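Side-chain contacts in prolyl endopeptidase (Myxococcus xanthus, PDB 2BKL), which probably cuts oligopeptides after proline, and far less readily after alanine, as a serine endopeptidase of family S9A: residues E34-T37 and W38-A41; H45-E48 and A49-K52; W310-I313 and V314-D317. All blocks are in the same frame, centred on the assembly; numbering follows the deposited sequence.

Overall arrangement
Helix 33-51, the first helix of the chain, carries contact 1 (residues 34-41) and contact 2 (residues 45-52). They lie in series along it, with centres about 17 Å apart. Each joins neighbouring turns of the helix and closes no long loop. Both patches face the hydrolase part of the chain, where strand 641-646 is a shared neighbour. Much later comes contact 3 (residues 310-317), where one propeller strand ends and the chain moves toward the next sheet. Its centre is about 57 Å from those of contacts 1 and 2, across the chain's centre. The three follow one another, so none nests within or crosses another.

Contact 1. Residues E34-T37 and W38-A41; sequences EVQT and WMTA
Val35 O lies at the edge of the Trp38 indole, near the ring plane. Trp38 CB is 3.5 Å from Val35 O. The indole has its CG anti to the backbone N (chi1 -179°), which carries the ring off the helix. There it meets Leu27, Arg625, Val628 and Leu643, and its NE1 is hydrogen-bonded to Thr6 OG1. The second flat group is the amide of Gln36. Met39 SD sits over one face of it, 4.2 Å from Gln36 CD. The methyl Met39 CE lies over the same face but offset, 3.9 Å from Gln36 NE2. The bend of Met39 at chi3 (58°) brings the methyl there. Gln36 NE2 is also bonded to Glu30 O, which helps to fix how the amide is turned.

The Val35, Gln36 and Met39 contacts are local packing between successive turns of helix 33-51. Four backbone bonds of the i to i+4 kind run through it. Met39 N to Val35 O is the shortest, at 2.9 Å, with an N-H...O angle of 165°. The helix lies against helix 622-632 and strand 641-646 of the hydrolase part of the chain. Arg625 touches Val35, Trp38 and Met39, and Ile645 touches Met39.

The apolar link across the turn is Val35 CG1 to Met39 SD, at 3.7 Å. These two side chains cross obliquely. Met39 CG also presses close to Val35 O, at 3.2 Å, so this carbonyl has the sulfur chain alongside it as well as the amide of Met39. On the solvent side, Thr37 OG1 is bonded back to Pro33 O. The Glu34 carboxylate reaches Arg7 and forms a salt bridge with its NH1.

Contact 2. Residues H45-E48 and A49-K52; sequences HARE and ALAK
Backbone bonds come first where Ala46 and Leu50 meet on neighbouring turns of helix 33-51. Leu50 N binds Ala46 O at 2.9 Å, and Ala49 N binds His45 O at 3.0 Å. Ala51 N is gripped twice. Ala51 N is bonded to Arg47 O at 3.0 Å with a bent N-H...O angle of 138°, and weakly to Glu48 O at 3.4 Å.

The van der Waals contacts are led by Leu50. Its CG is anti to the carbonyl carbon (chi1 -70°), which turns the branch back along the helix. Leu50 CD1 lies 4.4 Å from Ala46 CB, the apolar contact, and also covers Ala46 O at 3.2 Å. With Leu50 cut back to an alanine, the Ala46 methyl and carbonyl oxygen would probably lose their cover on this side, and a gap is likely to open toward Phe670. Lys52 CG packs on the backbone Glu48 O, at 3.4 Å.

Among the charged groups, Glu48 OE2 and Lys52 NZ stay 6.8 Å apart and form no salt bridge. Arg47 turns elsewhere: NE bonds Asn43 OD1 one turn back, and NH2 bonds Ile645 O.

The apolar side of these turns is plain helix packing on the hydrolase part of the chain. His45, Ala46 and Ala49 rest on Leu642 of strand 641-646, and the His45 ring meets that of Tyr3. Leu50 reaches Asp666 and Phe670 of helix 657-674.

Contact 3. Residues W310-I313 and V314-D317; sequences WKEI and VPED
A classic beta bulge puts two residues, Ile313 and Val314, opposite the single Val297 of strand 296-300. It sits in strand 311-314, an edge strand of a four-stranded antiparallel sheet in the beta-propeller. Both residues have backbone hydrogen bonds with Val297. With the extra residue, both apolar side chains are buried against the next sheet. Ile313 rests on Leu332, and Val314 on Leu334 and Tyr336, all from strand 331-338 of that sheet. Ile313 holds CG1 between its backbone N and carbonyl carbon (chi1 59°), the crowded position. Ile313 CG1 lies 4.3 Å from Val314 CG2.

On the exposed side, Glu312 reaches forward over Pro315. Its CG is anti to the backbone N (chi1 -175°) and the chain beyond is extended. The two side chains cross at about a right angle. The flat carboxylate lays one face over the proline. Glu312 OE1 is 3.8 Å from Pro315 CG, and Glu312 OE2 is 3.7 Å from Pro315 CA. OE2 also forms a salt bridge with Arg296 NH1, which probably favours the charged form of the acid. Further on, Glu316 turns its carboxylate away to Arg294 N.

One water joins the two halves: it donates to Glu312 OE2 at 2.7 Å and accepts from Glu316 N at 3.0 Å.

Contact 1. Residues E34-T37 and W38-A41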
loop_
_atom_site.group_PDB
_atom_site.type_symbol
_atom_site.label_atom_id
_atom_site.label_comp_id
_atom_site.label_asym_id
_atom_site.label_seq_id
_atom_site.Cartn_x
_atom_site.Cartn_y
_atom_site.Cartn_z
ATOM N N GLU A 34 -13.936 -24.736 -16.733
ATOM C CA GLU A 34 -14.954 -23.857 -17.261
ATOM C C GLU A 34 -14.662 -22.415 -16.852
ATOM O O GLU A 34 -14.946 -21.496 -17.608
ATOM C CB GLU A 34 -16.339 -24.243 -16.773
ATOM C CG GLU A 34 -17.450 -23.569 -17.547
ATOM C CD GLU A 34 -18.830 -23.861 -17.002
ATOM O OE1 GLU A 34 -18.968 -24.581 -15.978
ATOM O OE2 GLU A 34 -19.782 -23.363 -17.626
ATOM N N VAL A 35 -14.149 -22.237 -15.643
ATOM C CA VAL A 35 -13.852 -20.897 -15.131
ATOM C C VAL A 35 -12.628 -20.343 -15.883
ATOM O O VAL A 35 -12.647 -19.193 -16.310
ATOM C CB VAL A 35 -13.631 -20.893 -13.601
ATOM C CG1 VAL A 35 -13.176 -19.511 -13.117
ATOM C CG2 VAL A 35 -14.874 -21.373 -12.870
ATOM N N GLN A 36 -11.593 -21.153 -16.082
ATOM C CA GLN A 36 -10.447 -20.694 -16.876
ATOM C C GLN A 36 -10.844 -20.302 -18.288
ATOM O O GLN A 36 -10.402 -19.269 -18.785
ATOM C CB GLN A 36 -9.355 -21.764 -16.916
ATOM C CG GLN A 36 -8.694 -21.974 -15.575
ATOM C CD GLN A 36 -7.803 -20.800 -15.146
ATOM O OE1 GLN A 36 -7.158 -20.141 -15.985
ATOM N NE2 GLN A 36 -7.749 -20.547 -13.841
ATOM N N THR A 37 -11.701 -21.090 -18.935
ATOM C CA THR A 37 -12.189 -20.731 -20.266
ATOM C C THR A 37 -12.927 -19.369 -20.281
ATOM O O THR A 37 -12.747 -18.530 -21.191
ATOM C CB THR A 37 -13.114 -21.840 -20.791
ATOM O OG1 THR A 37 -12.336 -23.035 -20.971
ATOM C CG2 THR A 37 -13.652 -21.529 -22.150
ATOM N N TRP A 38 -13.762 -19.164 -19.270
ATOM C CA TRP A 38 -14.527 -17.923 -19.122
ATOM C C TRP A 38 -13.608 -16.730 -18.901
ATOM O O TRP A 38 -13.802 -15.660 -19.489
ATOM C CB TRP A 38 -15.532 -18.112 -17.989
ATOM C CG TRP A 38 -16.427 -16.988 -17.683
ATOM C CD1 TRP A 38 -17.683 -16.813 -18.167
ATOM C CD2 TRP A 38 -16.176 -15.887 -16.791
ATOM N NE1 TRP A 38 -18.248 -15.673 -17.642
ATOM C CE2 TRP A 38 -17.346 -15.091 -16.781
ATOM C CE3 TRP A 38 -15.083 -15.502 -15.986
ATOM C CZ2 TRP A 38 -17.458 -13.947 -15.992
ATOM C CZ3 TRP A 38 -15.192 -14.356 -15.220
ATOM C CH2 TRP A 38 -16.358 -13.594 -15.231
ATOM N N MET A 39 -12.607 -16.919 -18.056
ATOM C CA MET A 39 -11.603 -15.889 -17.803
ATOM C C MET A 39 -10.898 -15.467 -19.090
ATOM O O MET A 39 -10.763 -14.284 -19.390
ATOM C CB MET A 39 -10.591 -16.384 -16.786
ATOM C CG MET A 39 -11.165 -16.481 -15.385
ATOM S SD MET A 39 -10.222 -17.513 -14.273
ATOM C CE MET A 39 -8.675 -16.767 -14.300
ATOM N N THR A 40 -10.445 -16.449 -19.848
ATOM C CA THR A 40 -9.774 -16.161 -21.104
ATOM C C THR A 40 -10.696 -15.389 -22.040
ATOM O O THR A 40 -10.283 -14.422 -22.683
ATOM C CB THR A 40 -9.332 -17.483 -21.726
ATOM O OG1 THR A 40 -8.384 -18.111 -20.864
ATOM C CG2 THR A 40 -8.598 -17.254 -23.070
ATOM N N ALA A 41 -11.951 -15.820 -22.131
ATOM C CA ALA A 41 -12.922 -15.153 -22.998
ATOM C C ALA A 41 -13.263 -13.736 -22.533
ATOM O O ALA A 41 -13.370 -12.822 -23.354
ATOM C CB ALA A 41 -14.178 -15.988 -23.111
#

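Contact 2. Residues H45-E48 and A49-K52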
loop_
_atom_site.group_PDB
_atom_site.type_symbol
_atom_site.label_atom_id
_atom_site.label_comp_id
_atom_site.label_asym_id
_atom_site.label_seq_id
_atom_site.Cartn_x
_atom_site.Cartn_y
_atom_site.Cartn_z
ATOM N N HIS A 45 -12.316 -10.380 -24.690
ATOM C CA HIS A 45 -13.345 -9.401 -24.980
ATOM C C HIS A 45 -12.922 -7.996 -24.531
ATOM O O HIS A 45 -13.070 -7.036 -25.259
ATOM C CB HIS A 45 -14.670 -9.780 -24.313
ATOM C CG HIS A 45 -15.713 -8.724 -24.436
ATOM N ND1 HIS A 45 -16.372 -8.460 -25.619
ATOM C CD2 HIS A 45 -16.177 -7.831 -23.534
ATOM C CE1 HIS A 45 -17.221 -7.462 -25.425
ATOM N NE2 HIS A 45 -17.121 -7.060 -24.173
ATOM N N ALA A 46 -12.326 -7.919 -23.344
ATOM C CA ALA A 46 -11.904 -6.631 -22.840
ATOM C C ALA A 46 -10.793 -6.051 -23.724
ATOM O O ALA A 46 -10.844 -4.879 -24.062
ATOM C CB ALA A 46 -11.437 -6.753 -21.412
ATOM N N ARG A 47 -9.821 -6.858 -24.110
ATOM C CA ARG A 47 -8.708 -6.352 -24.911
ATOM C C ARG A 47 -9.201 -5.921 -26.295
ATOM O O ARG A 47 -8.739 -4.907 -26.825
ATOM C CB ARG A 47 -7.603 -7.397 -25.097
ATOM C CG ARG A 47 -7.016 -8.012 -23.829
ATOM C CD ARG A 47 -6.570 -7.018 -22.828
ATOM N NE ARG A 47 -5.930 -7.666 -21.655
ATOM C CZ ARG A 47 -4.659 -7.524 -21.304
ATOM N NH1 ARG A 47 -3.854 -6.736 -21.990
ATOM N NH2 ARG A 47 -4.200 -8.122 -20.218
ATOM N N GLU A 48 -10.125 -6.685 -26.871
ATOM C CA GLU A 48 -10.724 -6.357 -28.177
ATOM C C GLU A 48 -11.446 -5.023 -28.105
ATOM O O GLU A 48 -11.299 -4.168 -28.988
ATOM C CB GLU A 48 -11.702 -7.463 -28.637
ATOM C CG GLU A 48 -12.441 -7.161 -29.950
ATOM C CD GLU A 48 -13.968 -7.038 -29.820
ATOM O OE1 GLU A 48 -14.666 -8.084 -29.875
ATOM O OE2 GLU A 48 -14.489 -5.892 -29.696
ATOM N N ALA A 49 -12.219 -4.823 -27.041
ATOM C CA ALA A 49 -12.972 -3.600 -26.875
ATOM C C ALA A 49 -12.041 -2.401 -26.656
ATOM O O ALA A 49 -12.233 -1.360 -27.264
ATOM C CB ALA A 49 -13.968 -3.741 -25.725
ATOM N N LEU A 50 -11.031 -2.587 -25.808
ATOM C CA LEU A 50 -10.075 -1.533 -25.488
ATOM C C LEU A 50 -9.308 -1.070 -26.740
ATOM O O LEU A 50 -9.014 0.098 -26.900
ATOM C CB LEU A 50 -9.076 -2.018 -24.413
ATOM C CG LEU A 50 -9.637 -2.216 -22.972
ATOM C CD1 LEU A 50 -8.847 -3.216 -22.147
ATOM C CD2 LEU A 50 -9.686 -0.879 -22.256
ATOM N N ALA A 51 -9.039 -1.994 -27.649
ATOM C CA ALA A 51 -8.201 -1.715 -28.820
ATOM C C ALA A 51 -8.859 -0.755 -29.817
ATOM O O ALA A 51 -8.161 -0.130 -30.623
ATOM C CB ALA A 51 -7.813 -3.049 -29.512
ATOM N N LYS A 52 -10.179 -0.628 -29.722
ATOM C CA LYS A 52 -10.984 0.252 -30.583
ATOM C C LYS A 52 -11.152 1.647 -29.984
ATOM O O LYS A 52 -11.688 2.533 -30.649
ATOM C CB LYS A 52 -12.396 -0.329 -30.782
ATOM C CG LYS A 52 -12.465 -1.801 -31.169
ATOM C CD LYS A 52 -13.685 -2.089 -32.046
ATOM C CE LYS A 52 -13.409 -1.786 -33.540
ATOM N NZ LYS A 52 -14.259 -0.694 -34.121
#

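Contact 3. Residues W310-I313 and V314-D317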
loop_
_atom_site.group_PDB
_atom_site.type_symbol
_atom_site.label_atom_id
_atom_site.label_comp_id
_atom_site.label_asym_id
_atom_site.label_seq_id
_atom_site.Cartn_x
_atom_site.Cartn_y
_atom_site.Cartn_z
ATOM N N TRP A 310 6.669 5.238 32.595
ATOM C CA TRP A 310 6.983 5.840 31.295
ATOM C C TRP A 310 6.948 7.355 31.419
ATOM O O TRP A 310 6.131 7.884 32.155
ATOM C CB TRP A 310 5.955 5.434 30.247
ATOM C CG TRP A 310 5.896 3.963 29.910
ATOM C CD1 TRP A 310 6.542 2.937 30.523
ATOM C CD2 TRP A 310 5.156 3.384 28.841
ATOM N NE1 TRP A 310 6.236 1.747 29.917
ATOM C CE2 TRP A 310 5.383 1.994 28.872
ATOM C CE3 TRP A 310 4.307 3.901 27.844
ATOM C CZ2 TRP A 310 4.786 1.125 27.977
ATOM C CZ3 TRP A 310 3.736 3.053 26.973
ATOM C CH2 TRP A 310 3.985 1.679 27.010
ATOM N N LYS A 311 7.827 8.038 30.685
ATOM C CA LYS A 311 7.902 9.497 30.697
ATOM C C LYS A 311 7.508 10.051 29.334
ATOM O O LYS A 311 8.125 9.739 28.329
ATOM C CB LYS A 311 9.273 10.003 31.147
ATOM C CG LYS A 311 10.479 9.626 30.345
ATOM C CD LYS A 311 11.795 9.966 31.092
ATOM C CE LYS A 311 12.475 11.235 30.559
ATOM N NZ LYS A 311 13.531 11.685 31.525
ATOM N N GLU A 312 6.436 10.821 29.291
ATOM C CA GLU A 312 6.071 11.487 28.063
ATOM C C GLU A 312 7.151 12.503 27.694
ATOM O O GLU A 312 7.444 13.409 28.465
ATOM C CB GLU A 312 4.731 12.175 28.224
ATOM C CG GLU A 312 4.193 12.812 26.957
ATOM C CD GLU A 312 2.877 13.507 27.185
ATOM O OE1 GLU A 312 2.849 14.471 27.996
ATOM O OE2 GLU A 312 1.872 13.109 26.573
ATOM N N ILE A 313 7.751 12.361 26.520
ATOM C CA ILE A 313 8.752 13.331 26.050
ATOM C C ILE A 313 8.293 14.168 24.845
ATOM O O ILE A 313 8.832 15.242 24.624
ATOM C CB ILE A 313 10.102 12.657 25.755
ATOM C CG1 ILE A 313 9.980 11.562 24.697
ATOM C CG2 ILE A 313 10.711 12.078 27.044
ATOM C CD1 ILE A 313 11.349 11.139 24.101
ATOM N N VAL A 314 7.340 13.674 24.060
ATOM C CA VAL A 314 6.763 14.455 22.971
ATOM C C VAL A 314 5.259 14.360 23.126
ATOM O O VAL A 314 4.646 13.328 22.800
ATOM C CB VAL A 314 7.177 13.960 21.564
ATOM C CG1 VAL A 314 6.522 14.854 20.468
ATOM C CG2 VAL A 314 8.655 13.982 21.399
ATOM N N PRO A 315 4.636 15.369 23.721
ATOM C CA PRO A 315 3.187 15.325 23.895
ATOM C C PRO A 315 2.413 15.331 22.602
ATOM O O PRO A 315 2.945 15.691 21.565
ATOM C CB PRO A 315 2.893 16.600 24.710
ATOM C CG PRO A 315 4.151 16.904 25.370
ATOM C CD PRO A 315 5.229 16.534 24.393
ATOM N N GLU A 316 1.167 14.892 22.655
ATOM C CA GLU A 316 0.287 14.998 21.508
ATOM C C GLU A 316 0.223 16.440 21.020
ATOM O O GLU A 316 0.063 17.374 21.823
ATOM C CB GLU A 316 -1.122 14.510 21.879
ATOM C CG GLU A 316 -2.069 14.339 20.711
ATOM C CD GLU A 316 -3.473 13.903 21.107
ATOM O OE1 GLU A 316 -3.875 14.112 22.283
ATOM O OE2 GLU A 316 -4.192 13.403 20.230
ATOM N N ASP A 317 0.328 16.618 19.717
ATOM C CA ASP A 317 0.240 17.951 19.133
ATOM C C ASP A 317 -1.178 18.494 19.219
ATOM O O ASP A 317 -2.139 17.739 19.253
ATOM C CB ASP A 317 0.734 17.922 17.685
ATOM C CG ASP A 317 0.996 19.311 17.139
ATOM O OD1 ASP A 317 0.074 19.890 16.526
ATOM O OD2 ASP A 317 2.100 19.868 17.263
HETATM O O HOH W 1 -0.201 14.323 25.237
#